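Local coordinates for protein GCN5-related N-acetyltransferase (Brucella abortus, PDB 7N1L) that probably transfers an acetyl group from acetyl-coenzyme A to an amino group, as GNAT-family acetyltransferases do, though its substrate is not established, at residues A[40-45]-A[63-68]; A[45-50]-A[108-113]. One frame throughout, in Å; residues are numbered along the deposited sequence.

Contact 1: A[40-45]-A[63-68]; sequences EFAPLL and FYAEHL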
loop_
_atom_site.group_PDB
_atom_site.type_symbol
_atom_site.label_atom_id
_atom_site.label_comp_id
_atom_site.label_asym_id
_atom_site.label_seq_id
_atom_site.Cartn_x
_atom_site.Cartn_y
_atom_site.Cartn_z
ATOM N N GLU A 40 -2.731 -13.510 21.206
ATOM C CA GLU A 40 -1.341 -13.228 21.532
ATOM C C GLU A 40 -0.866 -11.956 20.835
ATOM O O GLU A 40 -0.103 -11.168 21.406
ATOM C CB GLU A 40 -0.482 -14.423 21.120
ATOM C CG GLU A 40 0.257 -15.082 22.275
ATOM C CD GLU A 40 1.299 -16.072 21.809
ATOM O OE1 GLU A 40 0.968 -16.953 20.993
ATOM O OE2 GLU A 40 2.454 -15.960 22.260
ATOM N N PHE A 41 -1.347 -11.726 19.616
ATOM C CA PHE A 41 -0.979 -10.548 18.840
ATOM C C PHE A 41 -1.609 -9.290 19.426
ATOM O O PHE A 41 -0.994 -8.213 19.383
ATOM C CB PHE A 41 -1.401 -10.790 17.385
ATOM C CG PHE A 41 -1.152 -9.653 16.435
ATOM C CD1 PHE A 41 0.035 -8.955 16.434
ATOM C CD2 PHE A 41 -2.081 -9.372 15.446
ATOM C CE1 PHE A 41 0.256 -7.935 15.527
ATOM C CE2 PHE A 41 -1.874 -8.351 14.525
ATOM C CZ PHE A 41 -0.682 -7.638 14.558
ATOM N N ALA A 42 -2.787 -9.425 20.034
ATOM C CA ALA A 42 -3.585 -8.269 20.448
ATOM C C ALA A 42 -2.833 -7.261 21.308
ATOM O O ALA A 42 -2.900 -6.063 20.987
ATOM C CB ALA A 42 -4.857 -8.750 21.166
ATOM N N PRO A 43 -2.158 -7.636 22.414
ATOM C CA PRO A 43 -1.479 -6.604 23.218
ATOM C C PRO A 43 -0.285 -5.989 22.522
ATOM O O PRO A 43 -0.024 -4.790 22.698
ATOM C CB PRO A 43 -1.074 -7.346 24.508
ATOM C CG PRO A 43 -1.002 -8.786 24.123
ATOM C CD PRO A 43 -2.082 -8.962 23.054
ATOM N N LEU A 44 0.431 -6.770 21.713
ATOM C CA LEU A 44 1.561 -6.233 20.973
ATOM C C LEU A 44 1.097 -5.159 20.002
ATOM O O LEU A 44 1.719 -4.088 19.886
ATOM C CB LEU A 44 2.265 -7.371 20.238
ATOM C CG LEU A 44 3.771 -7.263 20.085
ATOM C CD1 LEU A 44 4.440 -7.131 21.478
ATOM C CD2 LEU A 44 4.293 -8.486 19.350
ATOM N N LEU A 45 -0.005 -5.433 19.300
ATOM C CA LEU A 45 -0.597 -4.439 18.421
ATOM C C LEU A 45 -1.120 -3.261 19.228
ATOM O O LEU A 45 -1.009 -2.106 18.800
ATOM C CB LEU A 45 -1.716 -5.087 17.592
ATOM C CG LEU A 45 -2.477 -4.217 16.571
ATOM C CD1 LEU A 45 -1.566 -3.733 15.449
ATOM C CD2 LEU A 45 -3.693 -4.956 15.986
ATOM N N PHE A 63 -10.189 -7.147 19.064
ATOM C CA PHE A 63 -10.936 -6.877 17.842
ATOM C C PHE A 63 -9.999 -6.446 16.733
ATOM O O PHE A 63 -10.148 -6.882 15.590
ATOM C CB PHE A 63 -11.980 -5.781 18.068
ATOM C CG PHE A 63 -12.547 -5.220 16.785
ATOM C CD1 PHE A 63 -11.922 -4.163 16.133
ATOM C CD2 PHE A 63 -13.686 -5.770 16.216
ATOM C CE1 PHE A 63 -12.414 -3.670 14.947
ATOM C CE2 PHE A 63 -14.203 -5.268 15.024
ATOM C CZ PHE A 63 -13.569 -4.220 14.389
ATOM N N TYR A 64 -9.004 -5.614 17.065
ATOM C CA TYR A 64 -8.073 -5.127 16.059
ATOM C C TYR A 64 -7.186 -6.254 15.561
ATOM O O TYR A 64 -6.802 -6.274 14.381
ATOM C CB TYR A 64 -7.214 -3.986 16.627
ATOM C CG TYR A 64 -8.029 -2.819 17.112
ATOM C CD1 TYR A 64 -8.572 -1.902 16.210
ATOM C CD2 TYR A 64 -8.287 -2.644 18.468
ATOM C CE1 TYR A 64 -9.338 -0.839 16.644
ATOM C CE2 TYR A 64 -9.049 -1.588 18.914
ATOM C CZ TYR A 64 -9.573 -0.685 17.998
ATOM O OH TYR A 64 -10.340 0.369 18.442
ATOM N N ALA A 65 -6.808 -7.175 16.460
ATOM C CA ALA A 65 -5.972 -8.289 16.037
ATOM C C ALA A 65 -6.755 -9.236 15.145
ATOM O O ALA A 65 -6.286 -9.598 14.059
ATOM C CB ALA A 65 -5.398 -9.032 17.251
ATOM N N GLU A 66 -7.988 -9.575 15.547
ATOM C CA GLU A 66 -8.831 -10.460 14.739
ATOM C C GLU A 66 -9.198 -9.821 13.403
ATOM O O GLU A 66 -9.200 -10.493 12.367
ATOM C CB GLU A 66 -10.100 -10.830 15.515
ATOM C CG GLU A 66 -9.817 -11.618 16.810
ATOM C CD GLU A 66 -11.049 -12.037 17.586
ATOM O OE1 GLU A 66 -12.189 -11.824 17.105
ATOM O OE2 GLU A 66 -10.868 -12.539 18.721
ATOM N N HIS A 67 -9.494 -8.519 13.406
ATOM C CA HIS A 67 -9.885 -7.836 12.174
ATOM C C HIS A 67 -8.786 -7.917 11.121
ATOM O O HIS A 67 -9.049 -8.254 9.960
ATOM C CB HIS A 67 -10.257 -6.388 12.486
ATOM C CG HIS A 67 -11.023 -5.722 11.392
ATOM N ND1 HIS A 67 -12.307 -6.095 11.050
ATOM C CD2 HIS A 67 -10.685 -4.715 10.552
ATOM C CE1 HIS A 67 -12.729 -5.343 10.047
ATOM N NE2 HIS A 67 -11.763 -4.501 9.726
ATOM N N LEU A 68 -7.547 -7.630 11.517
ATOM C CA LEU A 68 -6.429 -7.658 10.583
ATOM C C LEU A 68 -6.125 -9.081 10.139
ATOM O O LEU A 68 -5.793 -9.328 8.976
ATOM C CB LEU A 68 -5.173 -7.056 11.232
ATOM C CG LEU A 68 -3.946 -7.092 10.318
ATOM C CD1 LEU A 68 -4.153 -6.115 9.114
ATOM C CD2 LEU A 68 -2.699 -6.759 11.060
#

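Contact 2: A[45-50]-A[108-113]; sequences LASYAQ and HIYVHH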
loop_
_atom_site.group_PDB
_atom_site.type_symbol
_atom_site.label_atom_id
_atom_site.label_comp_id
_atom_site.label_asym_id
_atom_site.label_seq_id
_atom_site.Cartn_x
_atom_site.Cartn_y
_atom_site.Cartn_z
ATOM N N LEU A 45 -0.005 -5.433 19.300
ATOM C CA LEU A 45 -0.597 -4.439 18.421
ATOM C C LEU A 45 -1.120 -3.261 19.228
ATOM O O LEU A 45 -1.009 -2.106 18.800
ATOM C CB LEU A 45 -1.716 -5.087 17.592
ATOM C CG LEU A 45 -2.477 -4.217 16.571
ATOM C CD1 LEU A 45 -1.566 -3.733 15.449
ATOM C CD2 LEU A 45 -3.693 -4.956 15.986
ATOM N N ALA A 46 -1.681 -3.520 20.414
ATOM C CA ALA A 46 -2.190 -2.406 21.209
ATOM C C ALA A 46 -1.064 -1.469 21.647
ATOM O O ALA A 46 -1.259 -0.253 21.705
ATOM C CB ALA A 46 -2.974 -2.916 22.405
ATOM N N SER A 47 0.104 -2.009 22.003
ATOM C CA SER A 47 1.212 -1.136 22.375
ATOM C C SER A 47 1.660 -0.280 21.193
ATOM O O SER A 47 1.919 0.919 21.351
ATOM C CB SER A 47 2.396 -1.956 22.900
ATOM O OG SER A 47 2.060 -2.674 24.070
ATOM N N TYR A 48 1.740 -0.872 19.996
ATOM C CA TYR A 48 2.154 -0.109 18.822
ATOM C C TYR A 48 1.181 1.017 18.527
ATOM O O TYR A 48 1.595 2.151 18.261
ATOM C CB TYR A 48 2.285 -1.040 17.620
ATOM C CG TYR A 48 2.536 -0.362 16.297
ATOM C CD1 TYR A 48 3.714 0.329 16.045
ATOM C CD2 TYR A 48 1.589 -0.423 15.286
ATOM C CE1 TYR A 48 3.934 0.953 14.806
ATOM C CE2 TYR A 48 1.796 0.178 14.070
ATOM C CZ TYR A 48 2.953 0.869 13.831
ATOM O OH TYR A 48 3.110 1.443 12.586
ATOM N N ALA A 49 -0.117 0.720 18.577
ATOM C CA ALA A 49 -1.135 1.727 18.313
ATOM C C ALA A 49 -1.096 2.862 19.329
ATOM O O ALA A 49 -1.480 3.991 19.006
ATOM C CB ALA A 49 -2.519 1.071 18.290
ATOM N N GLN A 50 -0.639 2.590 20.557
ATOM C CA GLN A 50 -0.570 3.648 21.565
ATOM C C GLN A 50 0.386 4.767 21.147
ATOM O O GLN A 50 0.221 5.919 21.571
ATOM C CB GLN A 50 -0.165 3.065 22.924
ATOM N N HIS A 108 4.000 -1.048 8.951
ATOM C CA HIS A 108 3.988 -1.152 10.400
ATOM C C HIS A 108 4.970 -2.212 10.860
ATOM O O HIS A 108 4.873 -3.379 10.463
ATOM C CB HIS A 108 2.582 -1.502 10.905
ATOM C CG HIS A 108 1.501 -0.628 10.353
ATOM N ND1 HIS A 108 1.297 0.666 10.787
ATOM C CD2 HIS A 108 0.577 -0.855 9.388
ATOM C CE1 HIS A 108 0.277 1.189 10.128
ATOM N NE2 HIS A 108 -0.169 0.292 9.269
ATOM N N ILE A 109 5.863 -1.809 11.757
ATOM C CA ILE A 109 6.800 -2.711 12.401
ATOM C C ILE A 109 6.853 -2.305 13.858
ATOM O O ILE A 109 6.649 -1.134 14.192
ATOM C CB ILE A 109 8.189 -2.668 11.737
ATOM C CG1 ILE A 109 9.047 -3.838 12.220
ATOM C CG2 ILE A 109 8.856 -1.273 11.909
ATOM C CD1 ILE A 109 10.170 -4.181 11.269
ATOM N N TYR A 110 7.033 -3.297 14.739
ATOM C CA TYR A 110 7.044 -3.021 16.169
ATOM C C TYR A 110 7.760 -4.140 16.914
ATOM O O TYR A 110 7.483 -5.323 16.687
ATOM C CB TYR A 110 5.626 -2.870 16.712
ATOM C CG TYR A 110 5.592 -2.515 18.174
ATOM C CD1 TYR A 110 5.929 -1.253 18.584
ATOM C CD2 TYR A 110 5.218 -3.439 19.143
ATOM C CE1 TYR A 110 5.917 -0.905 19.911
ATOM C CE2 TYR A 110 5.177 -3.096 20.480
ATOM C CZ TYR A 110 5.531 -1.818 20.851
ATOM O OH TYR A 110 5.537 -1.418 22.164
ATOM N N VAL A 111 8.626 -3.750 17.847
ATOM C CA VAL A 111 9.304 -4.670 18.756
ATOM C C VAL A 111 8.981 -4.242 20.180
ATOM O O VAL A 111 9.119 -3.060 20.525
ATOM C CB VAL A 111 10.828 -4.688 18.532
ATOM C CG1 VAL A 111 11.527 -5.552 19.611
ATOM C CG2 VAL A 111 11.165 -5.181 17.126
ATOM N N HIS A 112 8.576 -5.209 21.003
ATOM C CA HIS A 112 8.304 -4.963 22.414
ATOM C C HIS A 112 9.486 -4.244 23.040
ATOM O O HIS A 112 10.635 -4.549 22.735
ATOM C CB HIS A 112 8.061 -6.301 23.098
ATOM C CG HIS A 112 7.715 -6.210 24.544
ATOM N ND1 HIS A 112 8.633 -5.869 25.512
ATOM C CD2 HIS A 112 6.565 -6.493 25.197
ATOM C CE1 HIS A 112 8.053 -5.902 26.698
ATOM N NE2 HIS A 112 6.802 -6.294 26.537
ATOM N N HIS A 113 9.198 -3.276 23.909
ATOM C CA HIS A 113 10.238 -2.395 24.434
ATOM C C HIS A 113 11.254 -3.113 25.321
ATOM O O HIS A 113 12.347 -2.574 25.542
ATOM C CB HIS A 113 9.609 -1.220 25.190
ATOM C CG HIS A 113 8.678 -1.629 26.288
ATOM N ND1 HIS A 113 7.473 -2.257 26.047
ATOM C CD2 HIS A 113 8.774 -1.500 27.635
ATOM C CE1 HIS A 113 6.866 -2.500 27.197
ATOM N NE2 HIS A 113 7.634 -2.049 28.175
HETATM O O HOH W 1 5.981 1.347 11.941
#

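Contact 1: A[40-45]-A[63-68]
Ala65 presses its methyl group between Phe41 and Ala42, bringing helix 61-69 close against helix 38-52. Its CB lies 3.8 Å from Ala42 CA, and the Ala42 and Ala65 CA atoms are only 5.0 Å apart. The same methyl meets the Phe41 ring obliquely, with Ala65 CB 3.8 Å from Phe41 CD2. One turn further along, Leu68 comes to the edge of that ring near its plane, its CD2 3.9 Å from Phe41 CE2. With CG opposite the backbone N (chi1 178°), Phe41 sends its ring out toward the partner helix; Leu45, one turn later on the same helix, sets its CB over one ring face, toward the rim. The Leu45 side chain then runs across that of Tyr64 at about a right angle, ending with Leu45 CD2 3.7 Å from Tyr64 CB. All these touches are apolar, and five of the six residues making them are buried. Outside this layer Phe88 packs edge-to-face with Phe41, and Ile90 of the same strand, 84-96, touches Leu68. Pro95 and Thr99 of the second subunit pack on Leu68 and Tyr64. The axes of the two short segments approach to 8.1 Å with their directions 112° apart, a steep helix crossing made close by small alanines. This is the packing of the two consecutive helices that follow the first strand of the GNAT fold, beside its central sheet.

Contact 2: A[45-50]-A[108-113]
Tyr48 of the first GNAT helix meets His108 and Tyr110 of the fold's fourth strand, 101-111, in an aromatic cluster laid on the central sheet. Side chains alternate along the strand: those of His108 and Tyr110 turn to helix 38-52, whereas those of Ile109 and Val111 pack against helix 120-129 on the other side of the sheet. The strand leads into a loop containing Arg116, the start of an R-x-x-G-x-A sequence that in relatives binds the pyrophosphate of acetyl-CoA. Within the cluster, Tyr48 and Tyr110 run side by side, pointing opposite ways. Tyr48 CB sits over one Tyr110 face, off-centre toward the rim, as a CH-pi contact, 4.0 Å from the ring centroid and 23° off the normal. The two ring planes are oblique to each other. At the hydroxyl end of Tyr110, Ser47 CB lies 3.3 Å from Tyr110 OH. Tyr48 CG stands opposite the backbone N (chi1 172°), a setting that carries the ring along the strand to His108. There the phenol and imidazole meet rim to rim, their planes turned 77° apart, with Pro97 and Val98 of the second subunit packing on His108 and Tyr48 respectively. Tyr48 OH and His108 ND1 share a hydrogen bond of 2.7 Å, each atom close to the plane of the other's ring. Together with a water, this bond helps fix the direction of the phenol. Water 1 lies 2.9 Å from Tyr48 OH and accepts a hydrogen bond from the backbone N-H of Ile109, linking the phenol oxygen to the strand at an Ile109 N to water distance of 3.2 Å.

How the contacts relate
From the N terminus, strand 28-32 leads into helix 38-52, whose successive turns serve both contacts. Contact 1 closes the short loop to helix 61-69, the next element of the chain. Contact 2 closes a much longer one, from the second half of the same helix through strands 74-81 and 84-96 to the end of strand 101-111. Their segments alternate along the chain, so the two closures cross, with Leu45 common to both. The centres lie 11 Å apart, and they touch where Leu44 O comes 3.6 Å from Tyr110 CD2. Helix 38-52 thus joins its neighbouring helix to the sheet, and both contacts reach the second subunit.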